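PDB 1QMJ: 16 kDa beta-galactoside-binding lectin from Gallus gallus, which binds beta-galactosides as a homodimeric galectin and may take part in regulating differentiation, though its physiological role is not yet known. Local coordinates for residues D9-P12 with G13-V16; S89-A92 with A93-K96. All blocks are in the same frame, centred on the assembly; numbering follows the deposited sequence.

Contact 1 of 2, residues D9-P12 with G13-V16; sequences DVQP and GECV
Glu14 folds back over the loop it has just closed, and its carboxylate comes to rest beside the backbone of Val10 and Gln11. CG lies next to Glu14's own backbone N (chi1 -66°) and the chain runs extended from there, which carries OE2 to Gln11 N at 3.1 Å; the bond is weak and bent, 146° at the hydrogen. The other oxygen, OE1, sits 3.5 Å from Val10 CA. The main chain makes a type II beta turn from Gln11 to Glu14, closed by Glu14 N donating to Gln11 O over 3.1 Å. Pro12 and Gly13 fill the corners, and Gly13 has the positive phi (107°) of the third position in such a turn. On the buried side, Val10 CG1 packs 3.8 Å from Glu14 CB, and Val10 CG1 and Val10 CG2 each lie 3.7 Å from Val16 CG2. Val10 also touches Ile115, and their backbones are hydrogen-bonded, which joins this loop to another. Gln11 and Glu14 are thus linked in both directions. The one well-formed main-chain bond probably does most to fix the turn and the weak glutamate bond less, with the valines packing on the buried side.

Contact 2 of 2, residues S89-A92 with A93-K96; sequences SFDA and AEVK. With BME (beta-mercaptoethanol), chain D.
Two flat groups, the ring of Phe90 and the carboxylate of Asp91, leave neighbouring residues and serve different ends. The Pro12 ring stands over one face of the Phe90 ring, and the CE1 edge points at Val10 O; Met41, Ile115 and Asn108 are further neighbours. The ring leads away from residues 93-96, but its CB lies 3.4 Å from Glu94 O, with Val95 CG2 farther from that CB at 4.2 Å. Val95 is on the same buried side of the sheet and reaches Met41 and Leu42. The Asp91 carboxylate turns into the bend instead. A chi1 of 50° tucks it back over its own main chain, which brings OD1 round to accept two backbone N-H groups: Glu94 N, 2.8 Å from OD1, arrives nearly along the C-O axis, while Ala93 N, also 2.8 Å from OD1, comes from the anti side and somewhat out of the carboxylate plane. The Ala93 bond is the more bent of the two, 131° at the hydrogen against 163°. Asp91 N returns a bond to Glu94 O at 3.0 Å. Further along, Ser89 and Lys96 form an antiparallel hydrogen-bonded pair, with Lys96 N to Ser89 O at 2.9 Å and nearly straight, and Ser89 N to Lys96 O at 3.2 Å. Their side chains leave the other face, where Ser89 OG donates to O1 of a beta-mercaptoethanol, probably from the crystallisation liquor, at 3.0 Å. Phe90 and Val95 are the non-hydrogen-bonded pair between. This is a tight antiparallel beta hairpin joining strands 83-90 and 94-98, its turn braced by an aspartate, within one sheet of the galectin beta sandwich.

In the fold
Contact 1 comes first along the chain, in the loop between strands 4-6 and 16-22; contact 2 follows much later, where strand 83-90 turns into strand 94-98. Their centres are 10 Å apart, on the same side of the chain's centre. Strand 16-22, which contact 1 leads into, lies beside strand 83-90 in the five-stranded sheet. The contacts touch directly: Pro12 CB packs 3.4 Å from Phe90 O, and Glu14 O lies 3.6 Å from Ser89 CB. The beta-mercaptoethanol, disulfide-linked to Cys15, is probably no part of the native protein. Both bends lie at one end of the sandwich; residues 9-16 also lie where the chain crosses from the sheet of strand 4-6 to that of strand 16-22.

Contact 1 of 2, residues D9-P12 with G13-V16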
loop_
_atom_site.group_PDB
_atom_site.type_symbol
_atom_site.label_atom_id
_atom_site.label_comp_id
_atom_site.label_asym_id
_atom_site.label_seq_id
_atom_site.Cartn_x
_atom_site.Cartn_y
_atom_site.Cartn_z
ATOM N N ASP A 9 -8.965 2.503 -6.451
ATOM C CA ASP A 9 -10.195 3.101 -6.975
ATOM C C ASP A 9 -10.613 4.294 -6.114
ATOM O O ASP A 9 -11.786 4.440 -5.745
ATOM C CB ASP A 9 -11.327 2.069 -6.975
ATOM C CG ASP A 9 -12.568 2.531 -7.751
ATOM O OD1 ASP A 9 -12.625 3.729 -8.226
ATOM O OD2 ASP A 9 -13.557 1.722 -7.929
ATOM N N VAL A 10 -9.634 5.129 -5.807
ATOM C CA VAL A 10 -9.870 6.339 -5.009
ATOM C C VAL A 10 -10.666 7.322 -5.853
ATOM O O VAL A 10 -10.234 7.729 -6.938
ATOM C CB VAL A 10 -8.547 6.992 -4.601
ATOM C CG1 VAL A 10 -8.739 8.151 -3.617
ATOM C CG2 VAL A 10 -7.581 6.024 -3.920
ATOM N N GLN A 11 -11.818 7.686 -5.347
ATOM C CA GLN A 11 -12.705 8.618 -6.044
ATOM C C GLN A 11 -12.736 9.958 -5.315
ATOM O O GLN A 11 -12.269 10.075 -4.170
ATOM C CB GLN A 11 -14.113 8.035 -6.115
ATOM C CG GLN A 11 -14.235 6.925 -7.166
ATOM C CD GLN A 11 -15.566 6.950 -7.916
ATOM O OE1 GLN A 11 -16.602 7.242 -7.322
ATOM N NE2 GLN A 11 -15.604 6.657 -9.204
ATOM N N PRO A 12 -13.282 11.016 -5.928
ATOM C CA PRO A 12 -13.323 12.316 -5.288
ATOM C C PRO A 12 -14.049 12.231 -3.964
ATOM O O PRO A 12 -15.125 11.561 -3.882
ATOM C CB PRO A 12 -14.035 13.193 -6.300
ATOM C CG PRO A 12 -14.362 12.331 -7.518
ATOM C CD PRO A 12 -13.866 10.942 -7.271
ATOM N N GLY A 13 -13.457 12.892 -2.982
ATOM C CA GLY A 13 -13.994 12.945 -1.612
ATOM C C GLY A 13 -13.148 12.080 -0.666
ATOM O O GLY A 13 -12.935 12.426 0.504
ATOM N N GLU A 14 -12.683 10.963 -1.193
ATOM C CA GLU A 14 -11.855 10.018 -0.426
ATOM C C GLU A 14 -10.488 10.643 -0.160
ATOM O O GLU A 14 -9.989 11.455 -0.950
ATOM C CB GLU A 14 -11.680 8.722 -1.205
ATOM C CG GLU A 14 -12.991 7.955 -1.372
ATOM C CD GLU A 14 -12.861 6.765 -2.315
ATOM O OE1 GLU A 14 -11.872 5.949 -2.187
ATOM O OE2 GLU A 14 -13.741 6.578 -3.239
ATOM N N CYS A 15 -9.915 10.243 0.952
ATOM C CA CYS A 15 -8.611 10.747 1.389
ATOM C C CYS A 15 -7.587 9.609 1.470
ATOM O O CYS A 15 -7.873 8.525 1.996
ATOM C CB CYS A 15 -8.760 11.390 2.776
ATOM S SG CYS A 15 -7.140 11.867 3.553
ATOM N N VAL A 16 -6.418 9.905 0.934
ATOM C CA VAL A 16 -5.273 8.981 0.928
ATOM C C VAL A 16 -4.176 9.590 1.787
ATOM O O VAL A 16 -3.652 10.667 1.484
ATOM C CB VAL A 16 -4.744 8.777 -0.495
ATOM C CG1 VAL A 16 -3.451 7.956 -0.535
ATOM C CG2 VAL A 16 -5.728 8.043 -1.406
#

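Contact 2 of 2, residues S89-A92 with A93-K96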
loop_
_atom_site.group_PDB
_atom_site.type_symbol
_atom_site.label_atom_id
_atom_site.label_comp_id
_atom_site.label_asym_id
_atom_site.label_seq_id
_atom_site.Cartn_x
_atom_site.Cartn_y
_atom_site.Cartn_z
ATOM N N SER A 89 -6.293 14.308 -1.612
ATOM C CA SER A 89 -7.692 14.251 -2.053
ATOM C C SER A 89 -7.788 15.068 -3.333
ATOM O O SER A 89 -6.872 15.826 -3.677
ATOM C CB SER A 89 -8.626 14.823 -0.976
ATOM O OG SER A 89 -8.241 16.146 -0.642
ATOM N N PHE A 90 -8.881 14.916 -4.031
ATOM C CA PHE A 90 -9.074 15.640 -5.286
ATOM C C PHE A 90 -10.534 15.626 -5.709
ATOM O O PHE A 90 -11.371 14.955 -5.095
ATOM C CB PHE A 90 -8.245 14.975 -6.398
ATOM C CG PHE A 90 -8.896 13.698 -6.949
ATOM C CD1 PHE A 90 -8.889 12.521 -6.188
ATOM C CD2 PHE A 90 -9.500 13.709 -8.213
ATOM C CE1 PHE A 90 -9.488 11.358 -6.691
ATOM C CE2 PHE A 90 -10.099 12.546 -8.714
ATOM C CZ PHE A 90 -10.094 11.371 -7.953
ATOM N N ASP A 91 -10.765 16.386 -6.747
ATOM C CA ASP A 91 -12.072 16.517 -7.387
ATOM C C ASP A 91 -11.805 16.789 -8.867
ATOM O O ASP A 91 -10.675 16.647 -9.348
ATOM C CB ASP A 91 -12.906 17.640 -6.738
ATOM C CG ASP A 91 -12.177 18.971 -6.598
ATOM O OD1 ASP A 91 -11.575 19.481 -7.613
ATOM O OD2 ASP A 91 -12.170 19.583 -5.461
ATOM N N ALA A 92 -12.825 17.174 -9.575
ATOM C CA ALA A 92 -12.709 17.426 -11.018
ATOM C C ALA A 92 -11.838 18.658 -11.343
ATOM O O ALA A 92 -11.232 18.747 -12.421
ATOM C CB ALA A 92 -14.090 17.664 -11.627
ATOM N N ALA A 93 -11.774 19.596 -10.413
ATOM C CA ALA A 93 -11.019 20.852 -10.629
ATOM C C ALA A 93 -9.554 20.800 -10.140
ATOM O O ALA A 93 -8.637 21.312 -10.798
ATOM C CB ALA A 93 -11.692 22.014 -9.901
ATOM N N GLU A 94 -9.300 20.195 -8.990
ATOM C CA GLU A 94 -7.912 20.163 -8.482
ATOM C C GLU A 94 -7.634 19.035 -7.490
ATOM O O GLU A 94 -8.548 18.310 -7.065
ATOM C CB GLU A 94 -7.590 21.474 -7.752
ATOM C CG GLU A 94 -8.487 21.725 -6.532
ATOM C CD GLU A 94 -8.031 22.923 -5.692
ATOM O OE1 GLU A 94 -7.401 23.900 -6.251
ATOM O OE2 GLU A 94 -8.277 22.957 -4.425
ATOM N N VAL A 95 -6.348 18.970 -7.188
ATOM C CA VAL A 95 -5.758 18.028 -6.243
ATOM C C VAL A 95 -5.218 18.821 -5.071
ATOM O O VAL A 95 -4.556 19.851 -5.254
ATOM C CB VAL A 95 -4.599 17.259 -6.892
ATOM C CG1 VAL A 95 -4.141 16.055 -6.062
ATOM C CG2 VAL A 95 -4.938 16.703 -8.274
ATOM N N LYS A 96 -5.512 18.337 -3.902
ATOM C CA LYS A 96 -5.065 18.974 -2.670
ATOM C C LYS A 96 -4.143 18.042 -1.910
ATOM O O LYS A 96 -4.386 16.836 -1.824
ATOM C CB LYS A 96 -6.255 19.293 -1.767
ATOM C CG LYS A 96 -7.124 20.446 -2.260
ATOM C CD LYS A 96 -8.171 20.855 -1.222
ATOM C CE LYS A 96 -8.999 22.068 -1.631
ATOM N NZ LYS A 96 -9.845 22.571 -0.539
HETATM C C1 BME D . -8.922 15.303 3.625
HETATM C C2 BME D . -7.522 14.854 4.091
HETATM O O1 BME D . -8.913 15.537 2.228
HETATM S S2 BME D . -6.766 13.731 2.878
#